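Local coordinates for HydG protein (Carboxydothermus hydrogenoformans, PDB 4RTB) that is a radical SAM [FeFe]-hydrogenase maturase and CO/CN synthase that binds a [4Fe-4S] cluster and S-adenosylmethionine, at residues F81-Y92 with A311-G321; L206-E214 with F259-H267. One frame throughout, in Å; residues are numbered along the deposited sequence.

Contact 1 (F81-Y92 with A311-G321); sequences FWQARKVKEEIY and ALLRIMLPYTG
Tyr92 sets ring atom CE2 over the centre of one face of the Arg314 guanidinium, 3.6 Å from Arg314 CZ. The two planes are 56° apart. The NH2 end of Arg314 is less surely placed. Val87 CG1 lies at the guanidinium edge. Ile91 CG2 lies over one face of the Tyr92 ring, toward its rim. At the edge of that ring, Pro318 O is 3.3 Å from Tyr92 CE2. Tyr92 OH gives Pro318 O a weak hydrogen bond. Ile91 CG1 rests over a face of the Tyr319 ring, while Ala311 CB meets the edge of Phe81.

Arg314 starts with CG anti to its backbone N (chi1 171°), then bends at chi2 and chi3. Its CD passes Lys88 CB at 3.7 Å. Its NH1 makes a weak hydrogen bond to Gly340 O. Replacing Arg314 with alanine would probably leave Tyr92 CE2 without the flat group beneath it, open a gap beside Lys88 and cost Gly340 O a weak partner.

Ala84 CB meets Ala311 CB at 3.7 Å, and Ile91 CD1 meets Pro318 CB at the same distance. The segment axes approach to 8.7 Å and cross at 50°.

Helix 330-339 adds Leu339 against Phe81 and Ala311, and Val337 O accepts from Lys88 NZ. Gly321 pairs through its backbone with Val282 of strand 281-283. Helix 74-91 packs on helix 303-316 outside the strands of the radical SAM TIM-type barrel.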
loop_
_atom_site.group_PDB
_atom_site.type_symbol
_atom_site.label_atom_id
_atom_site.label_comp_id
_atom_site.label_asym_id
_atom_site.label_seq_id
_atom_site.Cartn_x
_atom_site.Cartn_y
_atom_site.Cartn_z
ATOM N N PHE A 81 19.531 5.791 2.147
ATOM C CA PHE A 81 18.449 6.471 2.849
ATOM C C PHE A 81 18.381 7.935 2.439
ATOM O O PHE A 81 17.297 8.475 2.207
ATOM C CB PHE A 81 18.625 6.348 4.365
ATOM C CG PHE A 81 18.494 4.941 4.880
ATOM C CD1 PHE A 81 17.974 3.938 4.074
ATOM C CD2 PHE A 81 18.881 4.621 6.170
ATOM C CE1 PHE A 81 17.848 2.646 4.543
ATOM C CE2 PHE A 81 18.756 3.327 6.647
ATOM C CZ PHE A 81 18.240 2.338 5.830
ATOM N N TRP A 82 19.548 8.566 2.346
ATOM C CA TRP A 82 19.651 9.956 1.913
ATOM C C TRP A 82 18.954 10.172 0.566
ATOM O O TRP A 82 18.077 11.042 0.431
ATOM C CB TRP A 82 21.123 10.360 1.831
ATOM C CG TRP A 82 21.362 11.814 1.602
ATOM C CD1 TRP A 82 21.170 12.828 2.494
ATOM C CD2 TRP A 82 21.867 12.420 0.409
ATOM N NE1 TRP A 82 21.512 14.030 1.926
ATOM C CE2 TRP A 82 21.945 13.805 0.644
ATOM C CE3 TRP A 82 22.255 11.924 -0.840
ATOM C CZ2 TRP A 82 22.395 14.703 -0.321
ATOM C CZ3 TRP A 82 22.702 12.815 -1.798
ATOM C CH2 TRP A 82 22.771 14.188 -1.533
ATOM N N GLN A 83 19.331 9.358 -0.417
ATOM C CA GLN A 83 18.709 9.421 -1.737
ATOM C C GLN A 83 17.206 9.160 -1.683
ATOM O O GLN A 83 16.432 9.831 -2.368
ATOM C CB GLN A 83 19.371 8.425 -2.687
ATOM C CG GLN A 83 20.334 9.068 -3.662
ATOM C CD GLN A 83 19.662 10.103 -4.542
ATOM O OE1 GLN A 83 18.519 9.928 -4.966
ATOM N NE2 GLN A 83 20.369 11.195 -4.817
ATOM N N ALA A 84 16.800 8.189 -0.870
ATOM C CA ALA A 84 15.386 7.856 -0.725
ATOM C C ALA A 84 14.578 9.061 -0.244
ATOM O O ALA A 84 13.550 9.406 -0.840
ATOM C CB ALA A 84 15.213 6.686 0.229
ATOM N N ARG A 85 15.050 9.699 0.826
ATOM C CA ARG A 85 14.383 10.879 1.371
ATOM C C ARG A 85 14.360 12.005 0.344
ATOM O O ARG A 85 13.368 12.738 0.232
ATOM C CB ARG A 85 15.070 11.358 2.657
ATOM C CG ARG A 85 15.147 10.313 3.768
ATOM C CD ARG A 85 15.633 10.907 5.093
ATOM N NE ARG A 85 15.612 9.909 6.162
ATOM C CZ ARG A 85 16.638 9.629 6.958
ATOM N NH1 ARG A 85 17.786 10.281 6.826
ATOM N NH2 ARG A 85 16.514 8.697 7.895
ATOM N N LYS A 86 15.450 12.140 -0.407
ATOM C CA LYS A 86 15.525 13.205 -1.401
ATOM C C LYS A 86 14.473 13.005 -2.489
ATOM O O LYS A 86 13.781 13.947 -2.877
ATOM C CB LYS A 86 16.921 13.282 -2.021
ATOM C CG LYS A 86 17.206 14.617 -2.688
ATOM C CD LYS A 86 18.525 15.201 -2.214
ATOM C CE LYS A 86 19.684 14.653 -3.022
ATOM N NZ LYS A 86 19.630 15.126 -4.433
ATOM N N VAL A 87 14.349 11.768 -2.961
ATOM C CA VAL A 87 13.380 11.413 -3.994
ATOM C C VAL A 87 11.934 11.577 -3.520
ATOM O O VAL A 87 11.094 12.175 -4.218
ATOM C CB VAL A 87 13.599 9.963 -4.464
ATOM C CG1 VAL A 87 12.456 9.500 -5.349
ATOM C CG2 VAL A 87 14.934 9.837 -5.184
ATOM N N LYS A 88 11.649 11.046 -2.332
ATOM C CA LYS A 88 10.316 11.152 -1.751
ATOM C C LYS A 88 9.925 12.615 -1.597
ATOM O O LYS A 88 8.781 12.988 -1.864
ATOM C CB LYS A 88 10.249 10.432 -0.401
ATOM C CG LYS A 88 8.828 10.204 0.117
ATOM C CD LYS A 88 8.351 11.350 0.999
ATOM C CE LYS A 88 6.835 11.345 1.143
ATOM N NZ LYS A 88 6.325 10.060 1.687
ATOM N N GLU A 89 10.878 13.441 -1.171
ATOM C CA GLU A 89 10.636 14.876 -1.046
ATOM C C GLU A 89 10.404 15.528 -2.407
ATOM O O GLU A 89 9.520 16.372 -2.556
ATOM C CB GLU A 89 11.807 15.555 -0.332
ATOM C CG GLU A 89 11.542 15.914 1.124
ATOM N N GLU A 90 11.198 15.128 -3.397
ATOM C CA GLU A 90 11.140 15.731 -4.725
ATOM C C GLU A 90 9.817 15.462 -5.437
ATOM O O GLU A 90 9.301 16.337 -6.134
ATOM C CB GLU A 90 12.307 15.236 -5.587
ATOM C CG GLU A 90 13.499 16.184 -5.615
ATOM C CD GLU A 90 14.811 15.478 -5.909
ATOM O OE1 GLU A 90 14.780 14.280 -6.262
ATOM O OE2 GLU A 90 15.875 16.121 -5.779
ATOM N N ILE A 91 9.263 14.264 -5.270
ATOM C CA ILE A 91 8.026 13.938 -5.979
ATOM C C ILE A 91 6.767 14.136 -5.131
ATOM O O ILE A 91 5.764 14.672 -5.609
ATOM C CB ILE A 91 8.051 12.488 -6.506
ATOM C CG1 ILE A 91 9.058 12.365 -7.650
ATOM C CG2 ILE A 91 6.672 12.064 -6.994
ATOM C CD1 ILE A 91 10.173 11.390 -7.380
ATOM N N TYR A 92 6.822 13.719 -3.873
ATOM C CA TYR A 92 5.629 13.711 -3.035
ATOM C C TYR A 92 5.596 14.847 -2.022
ATOM O O TYR A 92 4.522 15.244 -1.563
ATOM C CB TYR A 92 5.515 12.369 -2.310
ATOM C CG TYR A 92 5.287 11.201 -3.242
ATOM C CD1 TYR A 92 4.005 10.845 -3.631
ATOM C CD2 TYR A 92 6.353 10.461 -3.734
ATOM C CE1 TYR A 92 3.788 9.781 -4.483
ATOM C CE2 TYR A 92 6.147 9.394 -4.587
ATOM C CZ TYR A 92 4.862 9.057 -4.958
ATOM O OH TYR A 92 4.648 7.995 -5.807
ATOM N N ALA A 311 13.091 2.132 0.879
ATOM C CA ALA A 311 14.025 3.083 0.291
ATOM C C ALA A 311 14.314 2.703 -1.151
ATOM O O ALA A 311 14.166 3.520 -2.061
ATOM C CB ALA A 311 15.312 3.137 1.094
ATOM N N LEU A 312 14.726 1.454 -1.346
ATOM C CA LEU A 312 15.022 0.936 -2.674
ATOM C C LEU A 312 13.813 1.007 -3.598
ATOM O O LEU A 312 13.941 1.330 -4.770
ATOM C CB LEU A 312 15.525 -0.500 -2.577
ATOM C CG LEU A 312 17.007 -0.607 -2.231
ATOM C CD1 LEU A 312 17.341 -1.998 -1.741
ATOM C CD2 LEU A 312 17.845 -0.251 -3.449
ATOM N N LEU A 313 12.637 0.704 -3.064
ATOM C CA LEU A 313 11.409 0.807 -3.837
ATOM C C LEU A 313 11.129 2.252 -4.230
ATOM O O LEU A 313 10.748 2.525 -5.370
ATOM C CB LEU A 313 10.233 0.232 -3.051
ATOM C CG LEU A 313 9.992 -1.266 -3.244
ATOM C CD1 LEU A 313 9.581 -1.904 -1.937
ATOM C CD2 LEU A 313 8.931 -1.497 -4.308
ATOM N N ARG A 314 11.324 3.176 -3.293
ATOM C CA ARG A 314 11.116 4.588 -3.596
ATOM C C ARG A 314 12.084 5.091 -4.670
ATOM O O ARG A 314 11.691 5.847 -5.560
ATOM C CB ARG A 314 11.254 5.444 -2.333
ATOM C CG ARG A 314 11.265 6.952 -2.591
ATOM C CD ARG A 314 9.865 7.555 -2.738
ATOM N NE ARG A 314 9.139 7.058 -3.904
ATOM C CZ ARG A 314 7.979 6.414 -3.842
ATOM N NH1 ARG A 314 7.401 6.195 -2.669
ATOM N NH2 ARG A 314 7.392 5.996 -4.954
ATOM N N ILE A 315 13.340 4.663 -4.595
ATOM C CA ILE A 315 14.351 5.159 -5.521
ATOM C C ILE A 315 14.253 4.465 -6.885
ATOM O O ILE A 315 14.624 5.042 -7.906
ATOM C CB ILE A 315 15.786 5.005 -4.926
ATOM C CG1 ILE A 315 16.814 5.808 -5.734
ATOM C CG2 ILE A 315 16.186 3.544 -4.811
ATOM C CD1 ILE A 315 17.622 4.986 -6.731
ATOM N N MET A 316 13.721 3.247 -6.908
ATOM C CA MET A 316 13.595 2.502 -8.160
ATOM C C MET A 316 12.319 2.846 -8.923
ATOM O O MET A 316 12.342 2.989 -10.145
ATOM C CB MET A 316 13.656 0.992 -7.899
ATOM C CG MET A 316 15.034 0.460 -7.493
ATOM S SD MET A 316 16.192 0.175 -8.849
ATOM C CE MET A 316 16.701 1.841 -9.246
ATOM N N LEU A 317 11.209 2.979 -8.205
ATOM C CA LEU A 317 9.945 3.381 -8.815
ATOM C C LEU A 317 9.454 4.675 -8.183
ATOM O O LEU A 317 8.541 4.659 -7.358
ATOM C CB LEU A 317 8.901 2.281 -8.658
ATOM C CG LEU A 317 9.370 0.887 -9.065
ATOM C CD1 LEU A 317 8.644 -0.168 -8.251
ATOM C CD2 LEU A 317 9.163 0.664 -10.556
ATOM N N PRO A 318 10.060 5.804 -8.580
ATOM C CA PRO A 318 9.841 7.103 -7.933
ATOM C C PRO A 318 8.411 7.622 -8.069
ATOM O O PRO A 318 7.869 8.156 -7.100
ATOM C CB PRO A 318 10.827 8.024 -8.662
ATOM C CG PRO A 318 11.023 7.386 -9.991
ATOM C CD PRO A 318 10.947 5.912 -9.750
ATOM N N TYR A 319 7.812 7.460 -9.244
ATOM C CA TYR A 319 6.461 7.961 -9.482
ATOM C C TYR A 319 5.401 6.932 -9.090
ATOM O O TYR A 319 4.208 7.135 -9.319
ATOM C CB TYR A 319 6.297 8.367 -10.948
ATOM C CG TYR A 319 7.206 9.504 -11.359
ATOM C CD1 TYR A 319 8.467 9.255 -11.886
ATOM C CD2 TYR A 319 6.807 10.826 -11.211
ATOM C CE1 TYR A 319 9.306 10.293 -12.258
ATOM C CE2 TYR A 319 7.640 11.871 -11.581
ATOM C CZ TYR A 319 8.886 11.598 -12.103
ATOM O OH TYR A 319 9.715 12.632 -12.471
ATOM N N THR A 320 5.846 5.833 -8.491
ATOM C CA THR A 320 4.939 4.797 -8.019
ATOM C C THR A 320 4.730 4.922 -6.515
ATOM O O THR A 320 5.683 4.827 -5.742
ATOM C CB THR A 320 5.471 3.388 -8.343
ATOM O OG1 THR A 320 5.737 3.287 -9.748
ATOM C CG2 THR A 320 4.461 2.324 -7.939
ATOM N N GLY A 321 3.485 5.139 -6.103
ATOM C CA GLY A 321 3.163 5.256 -4.694
ATOM C C GLY A 321 3.524 4.002 -3.920
ATOM O O GLY A 321 3.554 2.909 -4.478
#

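Contact 2 (L206-E214 with F259-H267); sequences LFQESYNPE and FELLGVIAH. With SAM (S-adenosylmethionine), chain B.
Hydrogen bonds join Ser210 and Tyr211 to Glu260 of the helix. Glu260 OE2 accepts twice, from Ser210 OG at 2.8 Å and from Tyr211 N at 3.0 Å. Both donors come from the same face of the carboxylate. The hydroxyl stands well above the plane, 54° out of it, and the N-H comes in on the anti side. Ser210 OG also accepts from Asn212 N, which makes an ST turn. Gln208 NE2 bonds to Ser210 O at 2.9 Å and braces the loop from within. At the far end of the Tyr211 ring, Tyr211 OH and His267 ND1 share a hydrogen bond. Either atom could be the donor.

Aromatic packing comes next. The Tyr211 ring is sandwiched between the helix backbone at Gly263 and Val264 on one face and Gln208 CG on the other. Gly263 CA makes a CH-pi contact, 4.2 Å from the Tyr211 ring centroid and 19° off the normal. The Phe259 ring takes Asn212 CG over one face and Tyr211 O at its edge. Its CG is anti to the backbone N (chi1 -170°), which carries the ring out to the loop.

Ligand contacts lie earlier in the loop. Glu209 accepts from both ribose hydroxyls of S-adenosylmethionine: OE1 from O2', and OE2 from O3' at 2.5 Å. Lys225 and Arg231, which also bind S-adenosylmethionine, form long, weak ion pairs with Glu209 OE2. Phe207 CD2 lies 3.1 Å from O3' of the ligand.

Leu206 and Gln208 pair through their backbones with Gly247 and Gly249 of strand 246-249. Helix 228-232 packs on Gln208, and helix 23-39 borders His267. The contact thus ties a loop at the cofactor pocket of the barrel to helix 257-275.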
loop_
_atom_site.group_PDB
_atom_site.type_symbol
_atom_site.label_atom_id
_atom_site.label_comp_id
_atom_site.label_asym_id
_atom_site.label_seq_id
_atom_site.Cartn_x
_atom_site.Cartn_y
_atom_site.Cartn_z
ATOM N N LEU A 206 -4.053 -6.227 -5.870
ATOM C CA LEU A 206 -3.842 -7.665 -5.776
ATOM C C LEU A 206 -2.376 -7.948 -5.471
ATOM O O LEU A 206 -1.497 -7.655 -6.283
ATOM C CB LEU A 206 -4.272 -8.361 -7.071
ATOM C CG LEU A 206 -4.688 -9.833 -6.981
ATOM C CD1 LEU A 206 -3.488 -10.770 -6.952
ATOM C CD2 LEU A 206 -5.585 -10.060 -5.774
ATOM N N PHE A 207 -2.116 -8.515 -4.298
ATOM C CA PHE A 207 -0.746 -8.788 -3.885
ATOM C C PHE A 207 -0.326 -10.175 -4.360
ATOM O O PHE A 207 -1.055 -11.147 -4.182
ATOM C CB PHE A 207 -0.592 -8.684 -2.361
ATOM C CG PHE A 207 -1.172 -7.427 -1.763
ATOM C CD1 PHE A 207 -1.289 -6.264 -2.509
ATOM C CD2 PHE A 207 -1.595 -7.412 -0.443
ATOM C CE1 PHE A 207 -1.826 -5.119 -1.954
ATOM C CE2 PHE A 207 -2.130 -6.269 0.118
ATOM C CZ PHE A 207 -2.244 -5.121 -0.638
ATOM N N GLN A 208 0.855 -10.262 -4.962
ATOM C CA GLN A 208 1.396 -11.543 -5.405
ATOM C C GLN A 208 1.771 -12.407 -4.196
ATOM O O GLN A 208 1.948 -13.624 -4.318
ATOM C CB GLN A 208 2.609 -11.314 -6.317
ATOM C CG GLN A 208 3.316 -12.570 -6.817
ATOM C CD GLN A 208 2.368 -13.576 -7.436
ATOM O OE1 GLN A 208 1.392 -13.209 -8.089
ATOM N NE2 GLN A 208 2.648 -14.859 -7.228
ATOM N N GLU A 209 1.862 -11.763 -3.032
ATOM C CA GLU A 209 2.306 -12.377 -1.772
ATOM C C GLU A 209 3.758 -12.843 -1.864
ATOM O O GLU A 209 4.598 -12.432 -1.065
ATOM C CB GLU A 209 1.405 -13.553 -1.363
ATOM C CG GLU A 209 -0.093 -13.300 -1.485
ATOM C CD GLU A 209 -0.627 -12.290 -0.484
ATOM O OE1 GLU A 209 0.116 -11.898 0.441
ATOM O OE2 GLU A 209 -1.801 -11.889 -0.624
ATOM N N SER A 210 4.047 -13.709 -2.827
ATOM C CA SER A 210 5.419 -14.119 -3.091
ATOM C C SER A 210 5.661 -14.388 -4.567
ATOM O O SER A 210 4.813 -14.954 -5.255
ATOM C CB SER A 210 5.785 -15.363 -2.289
ATOM O OG SER A 210 7.002 -15.904 -2.772
ATOM N N TYR A 211 6.836 -13.988 -5.034
ATOM C CA TYR A 211 7.216 -14.178 -6.424
ATOM C C TYR A 211 8.053 -15.435 -6.610
ATOM O O TYR A 211 8.423 -15.777 -7.732
ATOM C CB TYR A 211 7.977 -12.955 -6.934
ATOM C CG TYR A 211 7.075 -11.784 -7.232
ATOM C CD1 TYR A 211 6.730 -10.874 -6.242
ATOM C CD2 TYR A 211 6.555 -11.597 -8.504
ATOM C CE1 TYR A 211 5.898 -9.806 -6.515
ATOM C CE2 TYR A 211 5.726 -10.535 -8.785
ATOM C CZ TYR A 211 5.400 -9.644 -7.789
ATOM O OH TYR A 211 4.572 -8.592 -8.076
ATOM N N ASN A 212 8.355 -16.121 -5.512
ATOM C CA ASN A 212 9.055 -17.396 -5.601
ATOM C C ASN A 212 8.064 -18.548 -5.593
ATOM O O ASN A 212 7.455 -18.833 -4.561
ATOM C CB ASN A 212 10.062 -17.557 -4.460
ATOM C CG ASN A 212 11.166 -18.544 -4.794
ATOM O OD1 ASN A 212 11.391 -18.867 -5.963
ATOM N ND2 ASN A 212 11.864 -19.025 -3.773
ATOM N N PRO A 213 7.901 -19.214 -6.747
ATOM C CA PRO A 213 6.971 -20.341 -6.883
ATOM C C PRO A 213 7.264 -21.442 -5.873
ATOM O O PRO A 213 6.361 -22.182 -5.486
ATOM C CB PRO A 213 7.218 -20.838 -8.311
ATOM C CG PRO A 213 7.832 -19.681 -9.019
ATOM C CD PRO A 213 8.644 -18.962 -7.993
ATOM N N GLU A 214 8.519 -21.530 -5.444
ATOM C CA GLU A 214 8.952 -22.584 -4.538
ATOM C C GLU A 214 8.496 -22.334 -3.101
ATOM O O GLU A 214 8.294 -23.284 -2.343
ATOM C CB GLU A 214 10.475 -22.741 -4.592
ATOM C CG GLU A 214 11.039 -22.947 -5.997
ATOM C CD GLU A 214 10.352 -24.072 -6.758
ATOM O OE1 GLU A 214 10.134 -25.156 -6.172
ATOM O OE2 GLU A 214 10.029 -23.871 -7.949
ATOM N N PHE A 259 14.608 -11.602 -2.911
ATOM C CA PHE A 259 13.924 -12.143 -4.074
ATOM C C PHE A 259 12.583 -11.456 -4.330
ATOM O O PHE A 259 12.252 -11.150 -5.473
ATOM C CB PHE A 259 13.717 -13.648 -3.915
ATOM C CG PHE A 259 13.232 -14.321 -5.163
ATOM C CD1 PHE A 259 14.134 -14.805 -6.094
ATOM C CD2 PHE A 259 11.878 -14.462 -5.408
ATOM C CE1 PHE A 259 13.692 -15.422 -7.247
ATOM C CE2 PHE A 259 11.433 -15.075 -6.561
ATOM C CZ PHE A 259 12.340 -15.558 -7.480
ATOM N N GLU A 260 11.814 -11.226 -3.269
ATOM C CA GLU A 260 10.511 -10.580 -3.400
ATOM C C GLU A 260 10.658 -9.117 -3.824
ATOM O O GLU A 260 9.903 -8.627 -4.669
ATOM C CB GLU A 260 9.724 -10.681 -2.088
ATOM C CG GLU A 260 8.545 -11.653 -2.125
ATOM C CD GLU A 260 8.946 -13.096 -1.863
ATOM O OE1 GLU A 260 9.300 -13.419 -0.707
ATOM O OE2 GLU A 260 8.900 -13.910 -2.809
ATOM N N LEU A 261 11.633 -8.431 -3.230
ATOM C CA LEU A 261 11.948 -7.054 -3.603
ATOM C C LEU A 261 12.309 -6.952 -5.079
ATOM O O LEU A 261 11.815 -6.076 -5.792
ATOM C CB LEU A 261 13.099 -6.516 -2.750
ATOM C CG LEU A 261 13.775 -5.236 -3.252
ATOM C CD1 LEU A 261 12.793 -4.073 -3.268
ATOM C CD2 LEU A 261 14.989 -4.907 -2.399
ATOM N N LEU A 262 13.185 -7.850 -5.520
ATOM C CA LEU A 262 13.522 -7.982 -6.932
ATOM C C LEU A 262 12.271 -8.196 -7.789
ATOM O O LEU A 262 12.077 -7.535 -8.817
ATOM C CB LEU A 262 14.495 -9.147 -7.128
ATOM C CG LEU A 262 15.977 -8.885 -7.399
ATOM C CD1 LEU A 262 16.399 -7.514 -6.909
ATOM C CD2 LEU A 262 16.811 -9.970 -6.738
ATOM N N GLY A 263 11.424 -9.118 -7.344
ATOM C CA GLY A 263 10.228 -9.496 -8.074
ATOM C C GLY A 263 9.236 -8.368 -8.274
ATOM O O GLY A 263 8.646 -8.245 -9.348
ATOM N N VAL A 264 9.043 -7.548 -7.245
ATOM C CA VAL A 264 8.122 -6.421 -7.347
ATOM C C VAL A 264 8.581 -5.427 -8.409
ATOM O O VAL A 264 7.803 -5.021 -9.277
ATOM C CB VAL A 264 7.975 -5.692 -6.004
ATOM C CG1 VAL A 264 7.208 -4.394 -6.188
ATOM C CG2 VAL A 264 7.282 -6.584 -4.997
ATOM N N ILE A 265 9.851 -5.044 -8.338
ATOM C CA ILE A 265 10.413 -4.103 -9.294
ATOM C C ILE A 265 10.351 -4.674 -10.708
ATOM O O ILE A 265 10.007 -3.964 -11.656
ATOM C CB ILE A 265 11.868 -3.739 -8.941
ATOM C CG1 ILE A 265 11.944 -3.210 -7.506
ATOM C CG2 ILE A 265 12.409 -2.706 -9.916
ATOM C CD1 ILE A 265 13.342 -2.854 -7.058
ATOM N N ALA A 266 10.664 -5.960 -10.842
ATOM C CA ALA A 266 10.571 -6.632 -12.136
ATOM C C ALA A 266 9.143 -6.591 -12.671
ATOM O O ALA A 266 8.919 -6.414 -13.870
ATOM C CB ALA A 266 11.053 -8.070 -12.025
ATOM N N HIS A 267 8.184 -6.749 -11.765
ATOM C CA HIS A 267 6.768 -6.768 -12.105
ATOM C C HIS A 267 6.306 -5.409 -12.627
ATOM O O HIS A 267 5.690 -5.318 -13.695
ATOM C CB HIS A 267 5.945 -7.181 -10.881
ATOM C CG HIS A 267 4.565 -7.650 -11.208
ATOM N ND1 HIS A 267 3.694 -8.136 -10.248
ATOM C CD2 HIS A 267 3.892 -7.716 -12.381
ATOM C CE1 HIS A 267 2.557 -8.472 -10.817
ATOM N NE2 HIS A 267 2.647 -8.225 -12.115
HETATM N N SAM B . -8.280 -12.453 0.075
HETATM C CA SAM B . -7.597 -11.623 -0.916
HETATM C C SAM B . -6.189 -12.103 -1.247
HETATM O O SAM B . -5.669 -13.050 -0.667
HETATM O OXT SAM B . -5.533 -11.540 -2.121
HETATM C CB SAM B . -7.519 -10.165 -0.466
HETATM C CG SAM B . -7.647 -9.892 1.032
HETATM S SD SAM B . -6.326 -10.479 2.123
HETATM C CE SAM B . -7.232 -10.374 3.669
HETATM C "C5'" SAM B . -5.388 -8.962 2.410
HETATM C "C4'" SAM B . -3.878 -9.148 2.541
HETATM O "O4'" SAM B . -3.449 -9.346 3.879
HETATM C "C3'" SAM B . -3.379 -10.362 1.775
HETATM O "O3'" SAM B . -3.090 -10.019 0.442
HETATM C "C2'" SAM B . -2.130 -10.764 2.532
HETATM O "O2'" SAM B . -0.980 -10.391 1.814
HETATM C "C1'" SAM B . -2.176 -9.964 3.822
HETATM N N9 SAM B . -1.952 -10.881 4.948
HETATM C C8 SAM B . -2.607 -12.060 5.175
HETATM N N7 SAM B . -2.113 -12.618 6.302
HETATM C C5 SAM B . -1.141 -11.815 6.788
HETATM C C6 SAM B . -0.320 -11.913 7.901
HETATM N N6 SAM B . -0.421 -12.958 8.716
HETATM N N1 SAM B . 0.603 -10.920 8.155
HETATM C C2 SAM B . 0.703 -9.837 7.305
HETATM N N3 SAM B . -0.117 -9.746 6.200
HETATM C C4 SAM B . -1.026 -10.719 5.946
#

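How the contacts relate
Contact 2 is the more deeply buried, with nearly all its touching residues enclosed, whereas contact 1 is only partly buried and includes an exposed tyrosine. Contact 1 is apolar helix packing around a buried Arg314-Tyr92 pair, with only a weak hydrogen bond between the segments, and lies away from the annotated sites. Contact 2 ties a cofactor-binding loop to a helix by a shared carboxylate and a Tyr211-His267 hydrogen bond. They meet through helices 303-316 and 257-275, where Met316 CG packs on Ile265 CD1 at 3.7 Å and Leu313 CD2 on Val264 CG1 at 3.9 Å. Their centres are about 20 Å apart. Along the chain, contact 2 is nested inside the loop that contact 1 closes.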